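PDB 2VE3: putative cytochrome P450 120 from Synechocystis sp., which probably acts as a haem-dependent monooxygenase of the cytochrome P450 family and binds retinoic acid in a pocket beside the haem. Local coordinates for residues Ala201-Glu206 with Gln247-Leu252; Pro172-Tyr177 with Ala254-Leu259; Lys209-Arg214 with Pro242-Gln247. One frame throughout, in Å; residues are numbered along the deposited sequence.

Contact 1: Ala201-Glu206 with Gln247-Leu252. With HEM (protoporphyrin IX containing Fe), chain C.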
loop_
_atom_site.group_PDB
_atom_site.type_symbol
_atom_site.label_atom_id
_atom_site.label_comp_id
_atom_site.label_asym_id
_atom_site.label_seq_id
_atom_site.Cartn_x
_atom_site.Cartn_y
_atom_site.Cartn_z
ATOM N N ALA A 201 -14.929 15.288 -3.601
ATOM C CA ALA A 201 -16.310 15.655 -3.949
ATOM C C ALA A 201 -16.602 15.319 -5.405
ATOM O O ALA A 201 -17.642 14.732 -5.727
ATOM C CB ALA A 201 -16.559 17.142 -3.687
ATOM N N LEU A 202 -15.675 15.690 -6.280
ATOM C CA LEU A 202 -15.804 15.422 -7.706
ATOM C C LEU A 202 -15.786 13.929 -8.012
ATOM O O LEU A 202 -16.540 13.467 -8.865
ATOM C CB LEU A 202 -14.709 16.152 -8.492
ATOM C CG LEU A 202 -14.795 17.683 -8.537
ATOM C CD1 LEU A 202 -13.464 18.285 -9.004
ATOM C CD2 LEU A 202 -15.933 18.164 -9.426
ATOM N N LEU A 203 -14.934 13.179 -7.312
ATOM C CA LEU A 203 -14.855 11.733 -7.510
ATOM C C LEU A 203 -16.101 11.005 -7.027
ATOM O O LEU A 203 -16.563 10.086 -7.695
ATOM C CB LEU A 203 -13.611 11.130 -6.831
ATOM C CG LEU A 203 -12.242 11.495 -7.419
ATOM C CD1 LEU A 203 -11.145 11.317 -6.392
ATOM C CD2 LEU A 203 -11.967 10.682 -8.676
ATOM N N LEU A 204 -16.637 11.393 -5.866
ATOM C CA LEU A 204 -17.845 10.743 -5.338
ATOM C C LEU A 204 -19.037 10.988 -6.272
ATOM O O LEU A 204 -19.820 10.073 -6.537
ATOM C CB LEU A 204 -18.167 11.240 -3.922
ATOM C CG LEU A 204 -17.252 10.876 -2.749
ATOM C CD1 LEU A 204 -17.695 11.665 -1.519
ATOM C CD2 LEU A 204 -17.282 9.386 -2.456
ATOM N N ALA A 205 -19.145 12.214 -6.792
ATOM C CA ALA A 205 -20.227 12.580 -7.701
ATOM C C ALA A 205 -20.200 11.718 -8.958
ATOM O O ALA A 205 -21.245 11.323 -9.452
ATOM C CB ALA A 205 -20.167 14.073 -8.048
ATOM N N GLU A 206 -19.001 11.415 -9.452
ATOM C CA GLU A 206 -18.810 10.497 -10.581
ATOM C C GLU A 206 -19.106 9.048 -10.244
ATOM O O GLU A 206 -19.721 8.340 -11.037
ATOM C CB GLU A 206 -17.377 10.587 -11.124
ATOM C CG GLU A 206 -17.110 11.850 -11.891
ATOM C CD GLU A 206 -18.098 12.032 -13.029
ATOM O OE1 GLU A 206 -18.002 11.263 -14.016
ATOM O OE2 GLU A 206 -18.973 12.932 -12.919
ATOM N N GLN A 247 -16.443 2.910 -0.116
ATOM C CA GLN A 247 -15.772 1.611 -0.250
ATOM C C GLN A 247 -15.003 1.449 -1.577
ATOM O O GLN A 247 -13.885 0.941 -1.566
ATOM C CB GLN A 247 -16.739 0.430 -0.000
ATOM C CG GLN A 247 -17.364 0.357 1.426
ATOM C CD GLN A 247 -16.370 0.040 2.553
ATOM O OE1 GLN A 247 -15.145 0.077 2.372
ATOM N NE2 GLN A 247 -16.901 -0.276 3.722
ATOM N N ILE A 248 -15.587 1.869 -2.709
ATOM C CA ILE A 248 -14.852 1.804 -3.976
ATOM C C ILE A 248 -13.755 2.833 -4.039
ATOM O O ILE A 248 -12.715 2.568 -4.603
ATOM C CB ILE A 248 -15.712 1.938 -5.283
ATOM C CG1 ILE A 248 -16.947 2.811 -5.059
ATOM C CG2 ILE A 248 -16.007 0.558 -5.854
ATOM C CD1 ILE A 248 -17.789 3.082 -6.331
ATOM N N LEU A 249 -13.989 4.015 -3.479
ATOM C CA LEU A 249 -12.939 5.027 -3.460
ATOM C C LEU A 249 -11.688 4.472 -2.750
ATOM O O LEU A 249 -10.574 4.737 -3.185
ATOM C CB LEU A 249 -13.426 6.313 -2.789
ATOM C CG LEU A 249 -12.532 7.553 -2.728
ATOM C CD1 LEU A 249 -12.295 8.132 -4.110
ATOM C CD2 LEU A 249 -13.173 8.618 -1.817
ATOM N N LEU A 250 -11.888 3.706 -1.672
ATOM C CA LEU A 250 -10.785 3.130 -0.891
ATOM C C LEU A 250 -10.048 2.068 -1.677
ATOM O O LEU A 250 -8.820 2.116 -1.784
ATOM C CB LEU A 250 -11.281 2.583 0.459
ATOM C CG LEU A 250 -10.304 1.795 1.355
ATOM C CD1 LEU A 250 -9.094 2.617 1.783
ATOM C CD2 LEU A 250 -11.025 1.228 2.580
ATOM N N LEU A 251 -10.798 1.130 -2.253
ATOM C CA LEU A 251 -10.235 0.063 -3.084
ATOM C C LEU A 251 -9.461 0.611 -4.276
ATOM O O LEU A 251 -8.396 0.094 -4.604
ATOM C CB LEU A 251 -11.334 -0.864 -3.608
ATOM C CG LEU A 251 -12.063 -1.801 -2.650
ATOM C CD1 LEU A 251 -13.064 -2.644 -3.455
ATOM C CD2 LEU A 251 -11.084 -2.677 -1.928
ATOM N N LEU A 252 -10.009 1.636 -4.935
ATOM C CA LEU A 252 -9.287 2.307 -6.023
ATOM C C LEU A 252 -8.042 3.057 -5.540
ATOM O O LEU A 252 -7.041 3.066 -6.226
ATOM C CB LEU A 252 -10.200 3.290 -6.776
ATOM C CG LEU A 252 -11.408 2.765 -7.541
ATOM C CD1 LEU A 252 -12.363 3.924 -7.773
ATOM C CD2 LEU A 252 -10.981 2.103 -8.868
HETATM C CHA HEM C . -4.752 -2.541 4.971
HETATM C CHB HEM C . -0.304 -2.584 3.009
HETATM C CHC HEM C . -2.237 -3.231 -1.409
HETATM C CHD HEM C . -6.654 -2.634 0.436
HETATM C C1A HEM C . -3.368 -2.511 4.854
HETATM C C2A HEM C . -2.393 -2.376 5.921
HETATM C C3A HEM C . -1.165 -2.407 5.366
HETATM C C4A HEM C . -1.327 -2.534 3.939
HETATM C CMA HEM C . 0.197 -2.296 6.076
HETATM C CAA HEM C . -2.728 -2.281 7.428
HETATM C CBA HEM C . -2.850 -0.841 7.919
HETATM C CGA HEM C . -3.347 -0.892 9.348
HETATM O O1A HEM C . -2.601 -1.445 10.208
HETATM O O2A HEM C . -4.474 -0.384 9.624
HETATM C C1B HEM C . -0.437 -2.805 1.651
HETATM C C2B HEM C . 0.641 -3.039 0.700
HETATM C C3B HEM C . 0.102 -3.226 -0.522
HETATM C C4B HEM C . -1.325 -3.109 -0.377
HETATM C CMB HEM C . 2.138 -3.073 1.078
HETATM C CAB HEM C . 0.810 -3.491 -1.891
HETATM C CBB HEM C . 1.927 -4.223 -2.019
HETATM C C1C HEM C . -3.607 -3.178 -1.310
HETATM C C2C HEM C . -4.558 -3.401 -2.380
HETATM C C3C HEM C . -5.788 -3.238 -1.876
HETATM C C4C HEM C . -5.640 -2.888 -0.463
HETATM C CMC HEM C . -4.186 -3.800 -3.835
HETATM C CAC HEM C . -7.144 -3.412 -2.619
HETATM C CBC HEM C . -7.613 -2.543 -3.522
HETATM C C1D HEM C . -6.544 -2.466 1.802
HETATM C C2D HEM C . -7.636 -2.083 2.657
HETATM C C3D HEM C . -7.052 -2.043 4.074
HETATM C C4D HEM C . -5.663 -2.438 3.933
HETATM C CMD HEM C . -9.090 -1.768 2.220
HETATM C CAD HEM C . -7.778 -1.686 5.391
HETATM C CBD HEM C . -8.012 -2.980 6.169
HETATM C CGD HEM C . -8.751 -2.699 7.455
HETATM O O1D HEM C . -9.231 -3.687 8.067
HETATM O O2D HEM C . -8.875 -1.513 7.884
HETATM N NA HEM C . -2.682 -2.603 3.666
HETATM N NB HEM C . -1.625 -2.837 0.954
HETATM N NC HEM C . -4.295 -2.856 -0.152
HETATM N ND HEM C . -5.403 -2.682 2.581
HETATM FE FE HEM C . -3.495 -3.041 1.756
#
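Leu203 and Leu249 meet methyl to methyl where two long helices of the cytochrome P450 fold pass each other: helix 192-215, the G helix of the family nomenclature, and helix 241-272, the long central helix that runs over the haem. Along the first segment, Leu202 and, a turn later, Glu206 turn to another flank of their helix and pack on Trp173 of helix 170-181. Leu203 is the first to face helix 241-272. Its CD1 reaches CD1 of Leu249 at 4.1 Å, and the two side chains cross at about a right angle and meet through these methyls. One residue on, Leu204 sets out obliquely to the interface, yet its CD2 still arrives 4.2 Å from CD2 of Leu249. Leu249 therefore spreads its two branches between two successive leucines. Its CG lies anti to the backbone N (chi1 -176°), which carries both methyls toward helix 192-215; the CA atoms of Leu204 and Leu249 are 7.8 Å apart. The packing between the two segments is apolar and small, 113 Å² of buried surface in all; Phe174, Arg200 and Leu207 also touch Leu249. Helix 241-272 turns its other face to the cofactor: Leu250, which also touches the retinoic acid, brings CD2 within 3.6 Å of haem methyl CMD, while Leu251 CD2 sits 3.8 Å from vinyl carbon CBC.

Contact 2: Pro172-Tyr177 with Ala254-Leu259. With HEM (protoporphyrin IX containing Fe), chain C.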
loop_
_atom_site.group_PDB
_atom_site.type_symbol
_atom_site.label_atom_id
_atom_site.label_comp_id
_atom_site.label_asym_id
_atom_site.label_seq_id
_atom_site.Cartn_x
_atom_site.Cartn_y
_atom_site.Cartn_z
ATOM N N PRO A 172 -6.572 12.428 -13.046
ATOM C CA PRO A 172 -6.186 13.747 -12.533
ATOM C C PRO A 172 -6.759 14.068 -11.147
ATOM O O PRO A 172 -6.037 14.595 -10.287
ATOM C CB PRO A 172 -6.780 14.703 -13.567
ATOM C CG PRO A 172 -6.842 13.904 -14.830
ATOM C CD PRO A 172 -7.107 12.510 -14.422
ATOM N N TRP A 173 -8.035 13.752 -10.937
ATOM C CA TRP A 173 -8.700 13.949 -9.654
ATOM C C TRP A 173 -8.104 13.077 -8.537
ATOM O O TRP A 173 -7.846 13.561 -7.439
ATOM C CB TRP A 173 -10.210 13.687 -9.780
ATOM C CG TRP A 173 -10.966 14.763 -10.527
ATOM C CD1 TRP A 173 -10.589 16.076 -10.702
ATOM C CD2 TRP A 173 -12.245 14.635 -11.154
ATOM N NE1 TRP A 173 -11.546 16.759 -11.422
ATOM C CE2 TRP A 173 -12.570 15.900 -11.713
ATOM C CE3 TRP A 173 -13.145 13.573 -11.311
ATOM C CZ2 TRP A 173 -13.757 16.131 -12.412
ATOM C CZ3 TRP A 173 -14.328 13.805 -12.007
ATOM C CH2 TRP A 173 -14.621 15.081 -12.550
ATOM N N PHE A 174 -7.894 11.795 -8.818
ATOM C CA PHE A 174 -7.299 10.887 -7.847
ATOM C C PHE A 174 -5.904 11.307 -7.406
ATOM O O PHE A 174 -5.559 11.195 -6.235
ATOM C CB PHE A 174 -7.283 9.459 -8.378
ATOM C CG PHE A 174 -8.102 8.513 -7.557
ATOM C CD1 PHE A 174 -7.549 7.900 -6.436
ATOM C CD2 PHE A 174 -9.422 8.245 -7.883
ATOM C CE1 PHE A 174 -8.298 7.027 -5.663
ATOM C CE2 PHE A 174 -10.184 7.365 -7.112
ATOM C CZ PHE A 174 -9.619 6.762 -5.998
ATOM N N GLU A 175 -5.125 11.817 -8.344
ATOM C CA GLU A 175 -3.774 12.294 -8.069
ATOM C C GLU A 175 -3.772 13.448 -7.081
ATOM O O GLU A 175 -2.959 13.479 -6.152
ATOM C CB GLU A 175 -3.069 12.666 -9.379
ATOM C CG GLU A 175 -2.965 11.483 -10.326
ATOM C CD GLU A 175 -2.014 10.409 -9.805
ATOM O OE1 GLU A 175 -2.473 9.382 -9.226
ATOM O OE2 GLU A 175 -0.798 10.607 -9.970
ATOM N N THR A 176 -4.712 14.374 -7.281
ATOM C CA THR A 176 -4.966 15.475 -6.353
ATOM C C THR A 176 -5.532 14.998 -4.993
ATOM O O THR A 176 -5.105 15.458 -3.935
ATOM C CB THR A 176 -5.941 16.485 -7.004
ATOM O OG1 THR A 176 -5.431 16.844 -8.295
ATOM C CG2 THR A 176 -6.091 17.725 -6.161
ATOM N N TYR A 177 -6.502 14.092 -5.035
ATOM C CA TYR A 177 -7.048 13.461 -3.828
ATOM C C TYR A 177 -5.916 12.852 -2.963
ATOM O O TYR A 177 -5.774 13.181 -1.790
ATOM C CB TYR A 177 -8.080 12.409 -4.245
ATOM C CG TYR A 177 -8.604 11.537 -3.127
ATOM C CD1 TYR A 177 -9.562 12.014 -2.237
ATOM C CD2 TYR A 177 -8.145 10.227 -2.966
ATOM C CE1 TYR A 177 -10.030 11.225 -1.213
ATOM C CE2 TYR A 177 -8.618 9.429 -1.944
ATOM C CZ TYR A 177 -9.552 9.937 -1.065
ATOM O OH TYR A 177 -10.036 9.141 -0.047
ATOM N N ALA A 254 -6.228 2.287 -2.667
ATOM C CA ALA A 254 -5.281 1.274 -2.228
ATOM C C ALA A 254 -4.696 0.472 -3.401
ATOM O O ALA A 254 -3.499 0.154 -3.419
ATOM C CB ALA A 254 -5.916 0.359 -1.202
ATOM N N GLY A 255 -5.534 0.169 -4.394
ATOM C CA GLY A 255 -5.119 -0.662 -5.525
ATOM C C GLY A 255 -4.168 0.075 -6.446
ATOM O O GLY A 255 -3.406 -0.532 -7.207
ATOM N N HIS A 256 -4.251 1.399 -6.372
ATOM C CA HIS A 256 -3.514 2.322 -7.212
ATOM C C HIS A 256 -2.225 2.789 -6.510
ATOM O O HIS A 256 -1.136 2.568 -7.018
ATOM C CB HIS A 256 -4.432 3.504 -7.582
ATOM C CG HIS A 256 -3.728 4.649 -8.232
ATOM N ND1 HIS A 256 -2.758 4.478 -9.196
ATOM C CD2 HIS A 256 -3.863 5.984 -8.063
ATOM C CE1 HIS A 256 -2.328 5.661 -9.593
ATOM N NE2 HIS A 256 -2.985 6.590 -8.920
ATOM N N GLU A 257 -2.347 3.434 -5.349
ATOM C CA GLU A 257 -1.160 4.026 -4.699
ATOM C C GLU A 257 -0.108 2.982 -4.255
ATOM O O GLU A 257 1.074 3.103 -4.563
ATOM C CB GLU A 257 -1.569 4.911 -3.523
ATOM C CG GLU A 257 -0.396 5.603 -2.798
ATOM C CD GLU A 257 0.308 6.703 -3.622
ATOM O OE1 GLU A 257 -0.225 7.143 -4.675
ATOM O OE2 GLU A 257 1.407 7.121 -3.192
ATOM N N THR A 258 -0.544 1.944 -3.557
ATOM C CA THR A 258 0.422 0.985 -3.014
ATOM C C THR A 258 1.181 0.317 -4.166
ATOM O O THR A 258 2.400 0.156 -4.108
ATOM C CB THR A 258 -0.275 -0.078 -2.090
ATOM O OG1 THR A 258 -1.189 -0.871 -2.856
ATOM C CG2 THR A 258 -1.054 0.614 -0.945
ATOM N N LEU A 259 0.453 -0.036 -5.227
ATOM C CA LEU A 259 1.069 -0.728 -6.353
ATOM C C LEU A 259 2.003 0.144 -7.157
ATOM O O LEU A 259 2.978 -0.346 -7.699
ATOM C CB LEU A 259 0.022 -1.418 -7.235
ATOM C CG LEU A 259 -0.138 -2.800 -6.607
ATOM C CD1 LEU A 259 -1.581 -3.166 -6.373
ATOM C CD2 LEU A 259 0.667 -3.869 -7.391
HETATM C CHA HEM C . -4.752 -2.541 4.971
HETATM C CHB HEM C . -0.304 -2.584 3.009
HETATM C CHC HEM C . -2.237 -3.231 -1.409
HETATM C CHD HEM C . -6.654 -2.634 0.436
HETATM C C1A HEM C . -3.368 -2.511 4.854
HETATM C C2A HEM C . -2.393 -2.376 5.921
HETATM C C3A HEM C . -1.165 -2.407 5.366
HETATM C C4A HEM C . -1.327 -2.534 3.939
HETATM C CMA HEM C . 0.197 -2.296 6.076
HETATM C CAA HEM C . -2.728 -2.281 7.428
HETATM C CBA HEM C . -2.850 -0.841 7.919
HETATM C CGA HEM C . -3.347 -0.892 9.348
HETATM O O1A HEM C . -2.601 -1.445 10.208
HETATM O O2A HEM C . -4.474 -0.384 9.624
HETATM C C1B HEM C . -0.437 -2.805 1.651
HETATM C C2B HEM C . 0.641 -3.039 0.700
HETATM C C3B HEM C . 0.102 -3.226 -0.522
HETATM C C4B HEM C . -1.325 -3.109 -0.377
HETATM C CMB HEM C . 2.138 -3.073 1.078
HETATM C CAB HEM C . 0.810 -3.491 -1.891
HETATM C CBB HEM C . 1.927 -4.223 -2.019
HETATM C C1C HEM C . -3.607 -3.178 -1.310
HETATM C C2C HEM C . -4.558 -3.401 -2.380
HETATM C C3C HEM C . -5.788 -3.238 -1.876
HETATM C C4C HEM C . -5.640 -2.888 -0.463
HETATM C CMC HEM C . -4.186 -3.800 -3.835
HETATM C CAC HEM C . -7.144 -3.412 -2.619
HETATM C CBC HEM C . -7.613 -2.543 -3.522
HETATM C C1D HEM C . -6.544 -2.466 1.802
HETATM C C2D HEM C . -7.636 -2.083 2.657
HETATM C C3D HEM C . -7.052 -2.043 4.074
HETATM C C4D HEM C . -5.663 -2.438 3.933
HETATM C CMD HEM C . -9.090 -1.768 2.220
HETATM C CAD HEM C . -7.778 -1.686 5.391
HETATM C CBD HEM C . -8.012 -2.980 6.169
HETATM C CGD HEM C . -8.751 -2.699 7.455
HETATM O O1D HEM C . -9.231 -3.687 8.067
HETATM O O2D HEM C . -8.875 -1.513 7.884
HETATM N NA HEM C . -2.682 -2.603 3.666
HETATM N NB HEM C . -1.625 -2.837 0.954
HETATM N NC HEM C . -4.295 -2.856 -0.152
HETATM N ND HEM C . -5.403 -2.682 2.581
HETATM FE FE HEM C . -3.495 -3.041 1.756
#
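His256 and Glu175 carry this contact through one nearly straight hydrogen bond: NE2 of the imidazole donates to Glu175 OE1 over 2.9 Å, at an N-H...O angle of 175°. The oxygen lies at the edge of the ring, in its plane, and is met nearly along its C-O axis, while the carboxylate is twisted 49° from the imidazole. His256 stretches across to helix 170-181 because its CG points opposite the backbone N (chi1 169°); Glu175 bends at chi2 to come back and meet it. ND1 of His256 is hydrogen-bonded to Thr151 OG1, so both ring nitrogens are engaged and the rotation of the ring is fixed. Glu175 OE2 forms a salt bridge with Arg148, which also forms one with Glu257. Phe174 adds a looser van der Waals approach, its CD1 4.5 Å from His256 CD2. Residues Ala254-Thr258 form the Ala-Gly-X-Glu-Thr signature of the long P450 helix over the haem, and the side of the helix turned from Glu175 meets the cofactor, with Ala254 CB 3.3 Å from haem C4C. Helix 143-159 supplies Arg148, Thr151 and Phe152, the last edge-to-face with His256, and so completes a three-helix junction with helices 170-181 and 241-272.

Contact 3: Lys209-Arg214 with Pro242-Gln247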
loop_
_atom_site.group_PDB
_atom_site.type_symbol
_atom_site.label_atom_id
_atom_site.label_comp_id
_atom_site.label_asym_id
_atom_site.label_seq_id
_atom_site.Cartn_x
_atom_site.Cartn_y
_atom_site.Cartn_z
ATOM N N LYS A 209 -22.659 8.378 -10.162
ATOM C CA LYS A 209 -23.131 8.190 -11.543
ATOM C C LYS A 209 -22.817 6.784 -12.042
ATOM O O LYS A 209 -23.694 6.106 -12.579
ATOM C CB LYS A 209 -22.522 9.226 -12.492
ATOM C CG LYS A 209 -23.097 10.639 -12.367
ATOM C CD LYS A 209 -24.251 10.865 -13.338
ATOM C CE LYS A 209 -24.948 12.208 -13.096
ATOM N NZ LYS A 209 -26.360 12.239 -13.615
ATOM N N ILE A 210 -21.565 6.360 -11.858
ATOM C CA ILE A 210 -21.109 5.031 -12.263
ATOM C C ILE A 210 -21.938 3.935 -11.596
ATOM O O ILE A 210 -22.284 2.949 -12.248
ATOM C CB ILE A 210 -19.608 4.818 -11.952
ATOM C CG1 ILE A 210 -18.730 5.634 -12.901
ATOM C CG2 ILE A 210 -19.226 3.349 -12.062
ATOM C CD1 ILE A 210 -17.348 5.876 -12.376
ATOM N N ILE A 211 -22.250 4.105 -10.310
ATOM C CA ILE A 211 -23.060 3.124 -9.550
ATOM C C ILE A 211 -24.521 3.039 -10.041
ATOM O O ILE A 211 -25.052 1.940 -10.214
ATOM C CB ILE A 211 -22.994 3.383 -8.009
ATOM C CG1 ILE A 211 -21.629 2.968 -7.452
ATOM C CG2 ILE A 211 -24.095 2.637 -7.255
ATOM C CD1 ILE A 211 -21.295 3.583 -6.095
ATOM N N LYS A 212 -25.160 4.191 -10.256
ATOM C CA LYS A 212 -26.533 4.248 -10.795
ATOM C C LYS A 212 -26.670 3.632 -12.193
ATOM O O LYS A 212 -27.727 3.117 -12.557
ATOM C CB LYS A 212 -27.052 5.689 -10.808
ATOM C CG LYS A 212 -27.158 6.345 -9.425
ATOM C CD LYS A 212 -28.410 5.901 -8.668
ATOM C CE LYS A 212 -28.652 6.748 -7.432
ATOM N NZ LYS A 212 -28.584 8.204 -7.757
ATOM N N ALA A 213 -25.599 3.692 -12.974
ATOM C CA ALA A 213 -25.560 3.030 -14.267
ATOM C C ALA A 213 -25.563 1.506 -14.107
ATOM O O ALA A 213 -26.338 0.809 -14.773
ATOM C CB ALA A 213 -24.348 3.492 -15.057
ATOM N N ARG A 214 -24.713 1.002 -13.209
ATOM C CA ARG A 214 -24.544 -0.440 -12.990
ATOM C C ARG A 214 -25.792 -1.108 -12.392
ATOM O O ARG A 214 -26.030 -2.302 -12.614
ATOM C CB ARG A 214 -23.297 -0.702 -12.124
ATOM C CG ARG A 214 -23.131 -2.136 -11.599
ATOM C CD ARG A 214 -22.670 -3.102 -12.675
ATOM N NE ARG A 214 -21.284 -2.834 -13.035
ATOM C CZ ARG A 214 -20.255 -3.639 -12.776
ATOM N NH1 ARG A 214 -20.435 -4.807 -12.170
ATOM N NH2 ARG A 214 -19.038 -3.273 -13.152
ATOM N N PRO A 242 -23.898 6.067 0.144
ATOM C CA PRO A 242 -22.700 6.696 0.706
ATOM C C PRO A 242 -21.596 5.691 1.098
ATOM O O PRO A 242 -20.413 5.972 0.896
ATOM C CB PRO A 242 -23.243 7.455 1.936
ATOM C CG PRO A 242 -24.699 7.762 1.554
ATOM C CD PRO A 242 -25.114 6.479 0.874
ATOM N N GLU A 243 -21.983 4.535 1.631
ATOM C CA GLU A 243 -21.023 3.477 1.941
ATOM C C GLU A 243 -20.403 2.835 0.692
ATOM O O GLU A 243 -19.182 2.568 0.658
ATOM C CB GLU A 243 -21.626 2.411 2.864
ATOM C CG GLU A 243 -20.737 1.179 2.972
ATOM C CD GLU A 243 -20.825 0.456 4.286
ATOM O OE1 GLU A 243 -21.816 0.665 5.052
ATOM O OE2 GLU A 243 -19.875 -0.331 4.550
ATOM N N LEU A 244 -21.239 2.592 -0.318
ATOM C CA LEU A 244 -20.797 2.067 -1.618
ATOM C C LEU A 244 -19.714 2.935 -2.255
ATOM O O LEU A 244 -18.719 2.426 -2.773
ATOM C CB LEU A 244 -21.975 1.973 -2.584
ATOM C CG LEU A 244 -23.029 0.868 -2.415
ATOM C CD1 LEU A 244 -24.237 1.094 -3.348
ATOM C CD2 LEU A 244 -22.403 -0.481 -2.665
ATOM N N LYS A 245 -19.925 4.250 -2.224
ATOM C CA LYS A 245 -18.980 5.191 -2.800
ATOM C C LYS A 245 -17.667 5.291 -2.011
ATOM O O LYS A 245 -16.602 5.351 -2.607
ATOM C CB LYS A 245 -19.640 6.549 -2.962
ATOM C CG LYS A 245 -20.960 6.480 -3.730
ATOM C CD LYS A 245 -21.439 7.836 -4.187
ATOM C CE LYS A 245 -21.661 8.803 -3.064
ATOM N NZ LYS A 245 -22.148 10.085 -3.646
ATOM N N ASP A 246 -17.756 5.319 -0.679
ATOM C CA ASP A 246 -16.576 5.325 0.197
ATOM C C ASP A 246 -15.756 4.041 0.053
ATOM O O ASP A 246 -14.525 4.081 0.092
ATOM C CB ASP A 246 -16.980 5.522 1.660
ATOM C CG ASP A 246 -17.055 6.997 2.069
ATOM O OD1 ASP A 246 -16.925 7.877 1.191
ATOM O OD2 ASP A 246 -17.234 7.277 3.278
ATOM N N GLN A 247 -16.443 2.910 -0.116
ATOM C CA GLN A 247 -15.772 1.611 -0.250
ATOM C C GLN A 247 -15.003 1.449 -1.577
ATOM O O GLN A 247 -13.885 0.941 -1.566
ATOM C CB GLN A 247 -16.739 0.430 -0.000
ATOM C CG GLN A 247 -17.364 0.357 1.426
ATOM C CD GLN A 247 -16.370 0.040 2.553
ATOM O OE1 GLN A 247 -15.145 0.077 2.372
ATOM N NE2 GLN A 247 -16.901 -0.276 3.722
#
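Ile211 does the work on one side of this contact, lodging its CD1 between Leu244 and Lys245 near the start of helix 241-272. The methyl sits 3.9 Å from CB of Leu244 and 3.8 Å from CG of Lys245, touching both close to their backbone. CG1 of Ile211 lies beside its own backbone N (chi1 -73°) and the chain runs on nearly extended, which carries CD1 across to the neighbouring helix. This is the tight part: Ile211 is buried, and Leu225 of helix 224-230 together with Leu241 and Ile248 of helix 241-272 also packs on it. The solvent side is looser. There Lys209 and Lys212 are exposed and Lys245 partly so; the Lys245 chain also lies on Leu204, and after a bend at chi3 its NZ forms a salt bridge with Glu208, just before the first segment. On the buried far side of helix 241-272, Gln247 NE2 donates to Glu243 OE2 over 3.1 Å, and that carboxylate also pairs with Arg104. Residues 209-214 and 242-247 of the two P450 helices are thus joined by aliphatic packing alone. Such a methyl contact depends on fit and sets no strict direction, whereas the neighbouring Lys245-Glu208 pair adds a polar tie between the same helices.

Following the chain from the N terminus, the first of the helices involved is 170-181, then 192-215, then, past the short helix 224-230, the long helix 241-272, which supplies one side of every contact. The three closures are concentric. Contact 3 shuts the innermost loop, 28 residues apart at its closest ends; contact 1 encloses it at 41, and contact 2 lies outermost at 77. None cross. Contacts 1 and 3 share Gln247 and join the same two helices at successive levels, touching where Leu204 meets Asp246. Contacts 1 and 2 touch where Phe174 reaches Leu252, so helices 170-181 and 192-215 are both fastened along the haem-covering helix.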